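Local coordinates for S-M checkpoint control protein rad4 (Schizosaccharomyces pombe, PDB 4BU0) that is essential for DNA replication and the checkpoint coupling S and M phases, its first two BRCT domains binding phosphorylated Crb2, at residues Gly9-Gln21 against Leu47-Phe59. Residues are numbered along the deposited sequence; the frame is centred on the assembly and turned at random.
Sequences GFVICCTSIDLKQ and LIAGDFDTPKYKF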
ATOM      1  N   GLY A   9      -4.940  24.846   0.232  1.00 12.38           N
ATOM      2  CA  GLY A   9      -3.848  24.474  -0.655  1.00 12.42           C
ATOM      3  C   GLY A   9      -3.676  22.977  -0.823  1.00 15.88           C
ATOM      4  O   GLY A   9      -2.976  22.535  -1.749  1.00 16.36           O
ATOM      5  N   PHE A  10      -4.291  22.170   0.076  1.00 10.55           N
ATOM      6  CA  PHE A  10      -4.234  20.716  -0.097  1.00  9.82           C
ATOM      7  C   PHE A  10      -5.257  20.284  -1.122  1.00 10.63           C
ATOM      8  O   PHE A  10      -6.343  20.871  -1.193  1.00 10.59           O
ATOM      9  CB  PHE A  10      -4.531  19.990   1.229  1.00 10.24           C
ATOM     10  CG  PHE A  10      -3.431  19.960   2.245  1.00 10.58           C
ATOM     11  CD1 PHE A  10      -2.949  21.139   2.811  1.00 12.19           C
ATOM     12  CD2 PHE A  10      -2.943  18.747   2.720  1.00 12.91           C
ATOM     13  CE1 PHE A  10      -1.938  21.102   3.776  1.00 12.44           C
ATOM     14  CE2 PHE A  10      -1.944  18.709   3.705  1.00 15.00           C
ATOM     15  CZ  PHE A  10      -1.438  19.882   4.213  1.00 12.98           C
ATOM     16  N   VAL A  11      -4.940  19.230  -1.905  1.00  8.24           N
ATOM     17  CA  VAL A  11      -5.837  18.700  -2.930  1.00  8.50           C
ATOM     18  C   VAL A  11      -5.851  17.206  -2.681  1.00 10.61           C
ATOM     19  O   VAL A  11      -4.845  16.529  -2.913  1.00  9.99           O
ATOM     20  CB  VAL A  11      -5.432  19.092  -4.369  1.00 11.88           C
ATOM     21  CG1 VAL A  11      -6.440  18.538  -5.372  1.00 12.08           C
ATOM     22  CG2 VAL A  11      -5.322  20.616  -4.508  1.00 11.74           C
ATOM     23  N   ILE A  12      -6.973  16.722  -2.147  1.00  8.16           N
ATOM     24  CA  ILE A  12      -7.066  15.325  -1.726  0.72  7.33           C
ATOM     25  C   ILE A  12      -7.870  14.483  -2.694  1.00 10.32           C
ATOM     26  O   ILE A  12      -8.863  14.921  -3.246  1.00 11.12           O
ATOM     27  CB  ILE A  12      -7.674  15.334  -0.305  0.72 10.17           C
ATOM     28  CG1 ILE A  12      -6.642  15.956   0.686  0.72 10.41           C
ATOM     29  CG2 ILE A  12      -8.175  13.931   0.150  0.72 11.90           C
ATOM     30  CD1 ILE A  12      -7.215  16.433   1.986  0.72 16.18           C
ATOM     31  N   CYS A  13      -7.411  13.227  -2.890  1.00  9.51           N
ATOM     32  CA  CYS A  13      -8.048  12.252  -3.768  1.00  9.75           C
ATOM     33  C   CYS A  13      -8.049  10.923  -3.018  1.00 11.69           C
ATOM     34  O   CYS A  13      -7.131  10.718  -2.218  1.00 10.71           O
ATOM     35  CB  CYS A  13      -7.243  12.169  -5.062  1.00 11.17           C
ATOM     36  SG  CYS A  13      -7.946  11.099  -6.339  1.00 14.43           S
ATOM     37  N   CYS A  14      -9.057  10.050  -3.246  1.00  9.67           N
ATOM     38  CA  CYS A  14      -9.112   8.719  -2.625  1.00  9.73           C
ATOM     39  C   CYS A  14      -8.945   7.646  -3.669  1.00 11.99           C
ATOM     40  O   CYS A  14      -9.362   7.818  -4.833  1.00 11.80           O
ATOM     41  CB  CYS A  14     -10.430   8.491  -1.881  1.00 10.40           C
ATOM     42  SG  CYS A  14     -10.676   9.559  -0.447  1.00 14.45           S
ATOM     43  N   THR A  15      -8.423   6.476  -3.235  1.00  8.60           N
ATOM     44  CA  THR A  15      -8.402   5.290  -4.087  1.00  8.92           C
ATOM     45  C   THR A  15      -8.763   4.098  -3.217  1.00 12.87           C
ATOM     46  O   THR A  15      -8.204   3.936  -2.120  1.00 11.24           O
ATOM     47  CB  THR A  15      -7.103   5.105  -4.883  1.00 13.97           C
ATOM     48  OG1 THR A  15      -7.292   4.011  -5.787  1.00 13.40           O
ATOM     49  CG2 THR A  15      -5.860   4.851  -4.028  1.00 12.25           C
ATOM     50  N   SER A  16      -9.734   3.268  -3.692  1.00 12.30           N
ATOM     51  CA  SER A  16     -10.199   2.080  -2.967  0.66 11.30           C
ATOM     52  C   SER A  16     -10.636   2.384  -1.539  1.00 13.73           C
ATOM     53  O   SER A  16     -10.287   1.669  -0.584  1.00 14.07           O
ATOM     54  CB  SER A  16      -9.138   0.985  -2.972  0.66 14.45           C
ATOM     55  OG  SER A  16      -9.132   0.351  -4.237  0.66 18.78           O
ATOM     56  N   ILE A  17     -11.440   3.446  -1.382  1.00 11.42           N
ATOM     57  CA  ILE A  17     -12.040   3.832  -0.123  1.00 10.88           C
ATOM     58  C   ILE A  17     -13.540   3.644  -0.334  1.00 14.62           C
ATOM     59  O   ILE A  17     -14.060   4.147  -1.330  1.00 14.25           O
ATOM     60  CB  ILE A  17     -11.663   5.271   0.324  1.00 12.26           C
ATOM     61  CG1 ILE A  17     -10.110   5.428   0.448  1.00 12.60           C
ATOM     62  CG2 ILE A  17     -12.354   5.624   1.645  1.00 11.98           C
ATOM     63  CD1 ILE A  17      -9.454   4.630   1.619  1.00 13.65           C
ATOM     64  N   ASP A  18     -14.203   2.922   0.576  1.00 15.27           N
ATOM     65  CA  ASP A  18     -15.649   2.658   0.495  0.62 15.64           C
ATOM     66  C   ASP A  18     -16.444   3.973   0.535  1.00 18.50           C
ATOM     67  O   ASP A  18     -15.984   4.958   1.123  1.00 16.83           O
ATOM     68  CB  ASP A  18     -16.080   1.731   1.636  0.62 17.72           C
ATOM     69  CG  ASP A  18     -15.523   0.310   1.579  0.62 29.98           C
ATOM     70  OD1 ASP A  18     -14.919  -0.061   0.541  0.62 30.29           O
ATOM     71  OD2 ASP A  18     -15.703  -0.436   2.566  0.62 37.40           O
ATOM     72  N   LEU A  19     -17.638   4.001  -0.087  1.00 15.58           N
ATOM     73  CA  LEU A  19     -18.468   5.208  -0.148  1.00 15.56           C
ATOM     74  C   LEU A  19     -18.680   5.920   1.196  1.00 16.59           C
ATOM     75  O   LEU A  19     -18.526   7.139   1.241  1.00 14.86           O
ATOM     76  CB  LEU A  19     -19.844   4.880  -0.768  1.00 16.75           C
ATOM     77  CG  LEU A  19     -20.832   6.067  -0.889  1.00 22.14           C
ATOM     78  CD1 LEU A  19     -20.287   7.181  -1.816  1.00 22.76           C
ATOM     79  CD2 LEU A  19     -22.181   5.587  -1.409  1.00 26.79           C
ATOM     80  N   LYS A  20     -19.025   5.194   2.277  1.00 14.04           N
ATOM     81  CA  LYS A  20     -19.287   5.825   3.570  1.00 14.55           C
ATOM     82  C   LYS A  20     -18.045   6.604   4.046  1.00 16.46           C
ATOM     83  O   LYS A  20     -18.139   7.788   4.392  1.00 15.69           O
ATOM     84  CB  LYS A  20     -19.706   4.762   4.604  1.00 18.50           C
ATOM     85  CG  LYS A  20     -20.015   5.323   5.983  1.00 28.42           C
ATOM     86  CD  LYS A  20     -20.376   4.203   6.964  1.00 35.60           C
ATOM     87  CE  LYS A  20     -20.642   4.710   8.365  1.00 48.00           C
ATOM     88  NZ  LYS A  20     -21.958   5.398   8.472  1.00 57.32           N
ATOM     89  N   GLN A  21     -16.890   5.937   4.012  1.00 14.24           N
ATOM     90  CA  GLN A  21     -15.644   6.561   4.460  1.00 13.78           C
ATOM     91  C   GLN A  21     -15.215   7.676   3.497  1.00 14.79           C
ATOM     92  O   GLN A  21     -14.741   8.716   3.974  1.00 14.85           O
ATOM     93  CB  GLN A  21     -14.543   5.501   4.618  1.00 15.63           C
ATOM     94  CG  GLN A  21     -13.244   6.034   5.206  1.00 27.67           C
ATOM     95  CD  GLN A  21     -12.579   5.089   6.176  1.00 50.86           C
ATOM     96  OE1 GLN A  21     -12.528   3.875   5.969  1.00 50.82           O
ATOM     97  NE2 GLN A  21     -12.014   5.638   7.244  1.00 42.14           N
ATOM     98  N   LEU A  47      -2.970  11.442  -1.601  1.00  8.78           N
ATOM     99  CA  LEU A  47      -3.817  10.365  -2.080  1.00  8.63           C
ATOM    100  C   LEU A  47      -4.099   9.454  -0.897  1.00  9.59           C
ATOM    101  O   LEU A  47      -3.180   8.845  -0.352  1.00  9.55           O
ATOM    102  CB  LEU A  47      -3.133   9.593  -3.240  1.00  9.14           C
ATOM    103  CG  LEU A  47      -3.866   8.387  -3.785  1.00 12.02           C
ATOM    104  CD1 LEU A  47      -5.161   8.804  -4.556  1.00 12.36           C
ATOM    105  CD2 LEU A  47      -2.935   7.593  -4.741  1.00 13.99           C
ATOM    106  N   ILE A  48      -5.377   9.377  -0.508  1.00  7.95           N
ATOM    107  CA  ILE A  48      -5.792   8.528   0.608  1.00  7.26           C
ATOM    108  C   ILE A  48      -6.100   7.173  -0.020  1.00  9.82           C
ATOM    109  O   ILE A  48      -6.965   7.083  -0.883  1.00 10.15           O
ATOM    110  CB  ILE A  48      -6.992   9.172   1.343  1.00  9.97           C
ATOM    111  CG1 ILE A  48      -6.531  10.532   1.987  1.00 10.18           C
ATOM    112  CG2 ILE A  48      -7.540   8.184   2.414  1.00 11.76           C
ATOM    113  CD1 ILE A  48      -7.712  11.359   2.476  1.00 13.28           C
ATOM    114  N   ALA A  49      -5.352   6.134   0.367  1.00  8.53           N
ATOM    115  CA  ALA A  49      -5.476   4.838  -0.303  1.00  9.01           C
ATOM    116  C   ALA A  49      -5.907   3.707   0.611  1.00 11.70           C
ATOM    117  O   ALA A  49      -5.408   3.602   1.737  1.00 11.10           O
ATOM    118  CB  ALA A  49      -4.128   4.482  -0.905  1.00 10.08           C
ATOM    119  N   GLY A  50      -6.776   2.835   0.079  1.00  9.87           N
ATOM    120  CA  GLY A  50      -7.256   1.659   0.799  1.00 10.39           C
ATOM    121  C   GLY A  50      -6.721   0.360   0.237  1.00 12.25           C
ATOM    122  O   GLY A  50      -7.072  -0.716   0.736  1.00 13.97           O
ATOM    123  N   ASP A  51      -5.870   0.463  -0.811  1.00  9.32           N
ATOM    124  CA  ASP A  51      -5.264  -0.660  -1.535  0.58 10.07           C
ATOM    125  C   ASP A  51      -4.143  -0.137  -2.400  1.00 14.15           C
ATOM    126  O   ASP A  51      -4.136   1.052  -2.727  1.00 14.28           O
ATOM    127  CB  ASP A  51      -6.327  -1.358  -2.416  0.58 12.61           C
ATOM    128  CG  ASP A  51      -5.968  -2.756  -2.895  0.58 18.02           C
ATOM    129  OD1 ASP A  51      -4.999  -3.341  -2.358  0.58 16.04           O
ATOM    130  OD2 ASP A  51      -6.715  -3.303  -3.733  0.58 22.22           O
ATOM    131  N   PHE A  52      -3.216  -1.002  -2.801  1.00 11.05           N
ATOM    132  CA  PHE A  52      -2.130  -0.636  -3.700  1.00 10.62           C
ATOM    133  C   PHE A  52      -2.455  -1.040  -5.137  1.00 12.07           C
ATOM    134  O   PHE A  52      -1.810  -0.538  -6.056  1.00 12.28           O
ATOM    135  CB  PHE A  52      -0.809  -1.321  -3.266  1.00 11.52           C
ATOM    136  CG  PHE A  52      -0.888  -2.832  -3.325  1.00 11.19           C
ATOM    137  CD1 PHE A  52      -0.594  -3.512  -4.493  1.00 11.83           C
ATOM    138  CD2 PHE A  52      -1.278  -3.567  -2.216  1.00 12.42           C
ATOM    139  CE1 PHE A  52      -0.736  -4.910  -4.566  1.00 11.69           C
ATOM    140  CE2 PHE A  52      -1.399  -4.957  -2.282  1.00 13.41           C
ATOM    141  CZ  PHE A  52      -1.124  -5.617  -3.455  1.00 12.38           C
ATOM    142  N   ASP A  53      -3.411  -1.978  -5.343  1.00 12.20           N
ATOM    143  CA  ASP A  53      -3.680  -2.504  -6.674  1.00 12.68           C
ATOM    144  C   ASP A  53      -4.750  -1.692  -7.387  1.00 17.91           C
ATOM    145  O   ASP A  53      -5.845  -2.195  -7.665  1.00 18.59           O
ATOM    146  CB  ASP A  53      -4.084  -3.988  -6.607  1.00 14.74           C
ATOM    147  CG  ASP A  53      -4.044  -4.670  -7.960  1.00 24.90           C
ATOM    148  OD1 ASP A  53      -3.560  -4.040  -8.931  1.00 23.14           O
ATOM    149  OD2 ASP A  53      -4.489  -5.840  -8.048  1.00 31.78           O
ATOM    150  N   THR A  54      -4.445  -0.428  -7.641  1.00 14.06           N
ATOM    151  CA  THR A  54      -5.347   0.460  -8.378  1.00 12.72           C
ATOM    152  C   THR A  54      -4.562   1.330  -9.346  1.00 14.53           C
ATOM    153  O   THR A  54      -3.424   1.712  -9.060  1.00 14.13           O
ATOM    154  CB  THR A  54      -6.179   1.397  -7.449  1.00 17.07           C
ATOM    155  OG1 THR A  54      -5.352   2.481  -7.008  1.00 13.86           O
ATOM    156  CG2 THR A  54      -6.859   0.678  -6.283  1.00 17.99           C
ATOM    157  N   PRO A  55      -5.205   1.783 -10.446  1.00 14.42           N
ATOM    158  CA  PRO A  55      -4.519   2.693 -11.368  1.00 14.13           C
ATOM    159  C   PRO A  55      -4.034   4.011 -10.721  1.00 13.62           C
ATOM    160  O   PRO A  55      -2.944   4.497 -11.059  1.00 14.92           O
ATOM    161  CB  PRO A  55      -5.597   2.974 -12.423  1.00 16.08           C
ATOM    162  CG  PRO A  55      -6.420   1.755 -12.440  1.00 20.69           C
ATOM    163  CD  PRO A  55      -6.514   1.357 -10.989  1.00 16.72           C
ATOM    164  N   LYS A  56      -4.825   4.584  -9.772  1.00 12.41           N
ATOM    165  CA  LYS A  56      -4.391   5.818  -9.093  1.00 11.21           C
ATOM    166  C   LYS A  56      -3.141   5.568  -8.267  1.00 11.71           C
ATOM    167  O   LYS A  56      -2.189   6.341  -8.304  1.00 11.81           O
ATOM    168  CB  LYS A  56      -5.483   6.359  -8.162  1.00 11.49           C
ATOM    169  CG  LYS A  56      -6.658   7.039  -8.877  1.00 11.98           C
ATOM    170  CD  LYS A  56      -7.704   7.467  -7.853  1.00 11.88           C
ATOM    171  CE  LYS A  56      -8.876   8.187  -8.516  1.00 14.01           C
ATOM    172  NZ  LYS A  56      -9.974   8.396  -7.530  1.00 12.91           N
ATOM    173  N   TYR A  57      -3.158   4.459  -7.472  1.00 11.55           N
ATOM    174  CA  TYR A  57      -1.993   4.168  -6.661  1.00 10.58           C
ATOM    175  C   TYR A  57      -0.778   3.916  -7.533  1.00 11.67           C
ATOM    176  O   TYR A  57       0.300   4.438  -7.267  1.00 11.44           O
ATOM    177  CB  TYR A  57      -2.277   2.939  -5.775  1.00 10.97           C
ATOM    178  CG  TYR A  57      -1.176   2.638  -4.784  1.00  9.71           C
ATOM    179  CD1 TYR A  57       0.009   2.014  -5.189  1.00  9.98           C
ATOM    180  CD2 TYR A  57      -1.342   2.903  -3.429  1.00 10.20           C
ATOM    181  CE1 TYR A  57       1.022   1.733  -4.279  1.00  8.25           C
ATOM    182  CE2 TYR A  57      -0.340   2.601  -2.500  1.00 10.04           C
ATOM    183  CZ  TYR A  57       0.828   1.980  -2.930  1.00 10.56           C
ATOM    184  OH  TYR A  57       1.819   1.673  -2.021  1.00 10.61           O
ATOM    185  N   LYS A  58      -0.958   3.105  -8.592  1.00 11.05           N
ATOM    186  CA  LYS A  58       0.171   2.789  -9.466  1.00 10.92           C
ATOM    187  C   LYS A  58       0.779   4.052 -10.091  1.00 13.67           C
ATOM    188  O   LYS A  58       2.002   4.150 -10.214  1.00 13.56           O
ATOM    189  CB  LYS A  58      -0.255   1.821 -10.562  1.00 12.93           C
ATOM    190  CG  LYS A  58      -0.533   0.400 -10.034  1.00 14.22           C
ATOM    191  CD  LYS A  58      -1.045  -0.487 -11.170  1.00 17.49           C
ATOM    192  CE  LYS A  58      -1.468  -1.833 -10.626  1.00 24.42           C
ATOM    193  NZ  LYS A  58      -1.962  -2.715 -11.721  1.00 37.10           N
ATOM    194  N   PHE A  59      -0.083   5.020 -10.506  1.00 13.72           N
ATOM    195  CA  PHE A  59       0.418   6.254 -11.106  1.00 14.27           C
ATOM    196  C   PHE A  59       1.244   7.049 -10.110  1.00 15.30           C
ATOM    197  O   PHE A  59       2.323   7.527 -10.431  1.00 16.25           O
ATOM    198  CB  PHE A  59      -0.757   7.118 -11.605  1.00 16.96           C
ATOM    199  CG  PHE A  59      -0.286   8.228 -12.518  1.00 19.95           C
ATOM    200  CD1 PHE A  59       0.189   9.427 -11.996  1.00 24.29           C
ATOM    201  CD2 PHE A  59      -0.248   8.044 -13.896  1.00 24.18           C
ATOM    202  CE1 PHE A  59       0.690  10.430 -12.843  1.00 24.91           C
ATOM    203  CE2 PHE A  59       0.233   9.051 -14.739  1.00 26.88           C
ATOM    204  CZ  PHE A  59       0.713  10.227 -14.203  1.00 24.96           C
TER
HETATM  205  O   HOH W   1      -9.153  -2.300  -4.451  1.00 30.22           O
HETATM  206  O   HOH W   2     -10.257  -1.504  -0.333  1.00 49.15           O
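The phosphopeptide pocket of the first BRCT domain forms where two neighbouring parallel strands of its four-stranded sheet, 11-15 and 47-49, meet the start of helix 55-59. Ile48 N donates to Cys13 O and Ile48 O accepts from Thr15 N, while Gly50 N reaches Thr15 O at 2.8 Å, carrying the ladder just past the strand. Glycine suits position 50, since a CB there would run into Ser16 O. On the face of the sheet bearing Cys14, Ile48, a branched filler, packs CD1 near Ile12 CG2 and lays its CB by Cys14 SG. Over the face bearing Cys13 and Thr15, Lys56 runs extended beyond CG past Thr15 CB and Cys13 SG, reaching across strand 11-15 to the carbonyl that Cys14 turns away from strand 47-49; NZ sits almost head-on to Cys14 O (2.8 Å, C=O...N angle 172°). The same amine also bonds Ser38 O and the peptide's modified side chain, which is held by Thr15 OG1 and Ser16 N as well. As N-cap, Thr54 OG1 accepts from Tyr57 N at 3.0 Å, with an N-H...O angle of 166°, and donates to Thr15 OG1. With an alanine at Thr54 both bonds go, which is likely to leave the Thr15 hydroxyl freer to turn and Tyr57 N without its mate. Thr15 divides its branches: OG1, anti to the backbone N (chi1 -173°), faces Thr54, whereas CG2 packs on Ala49 CB at 3.6 Å.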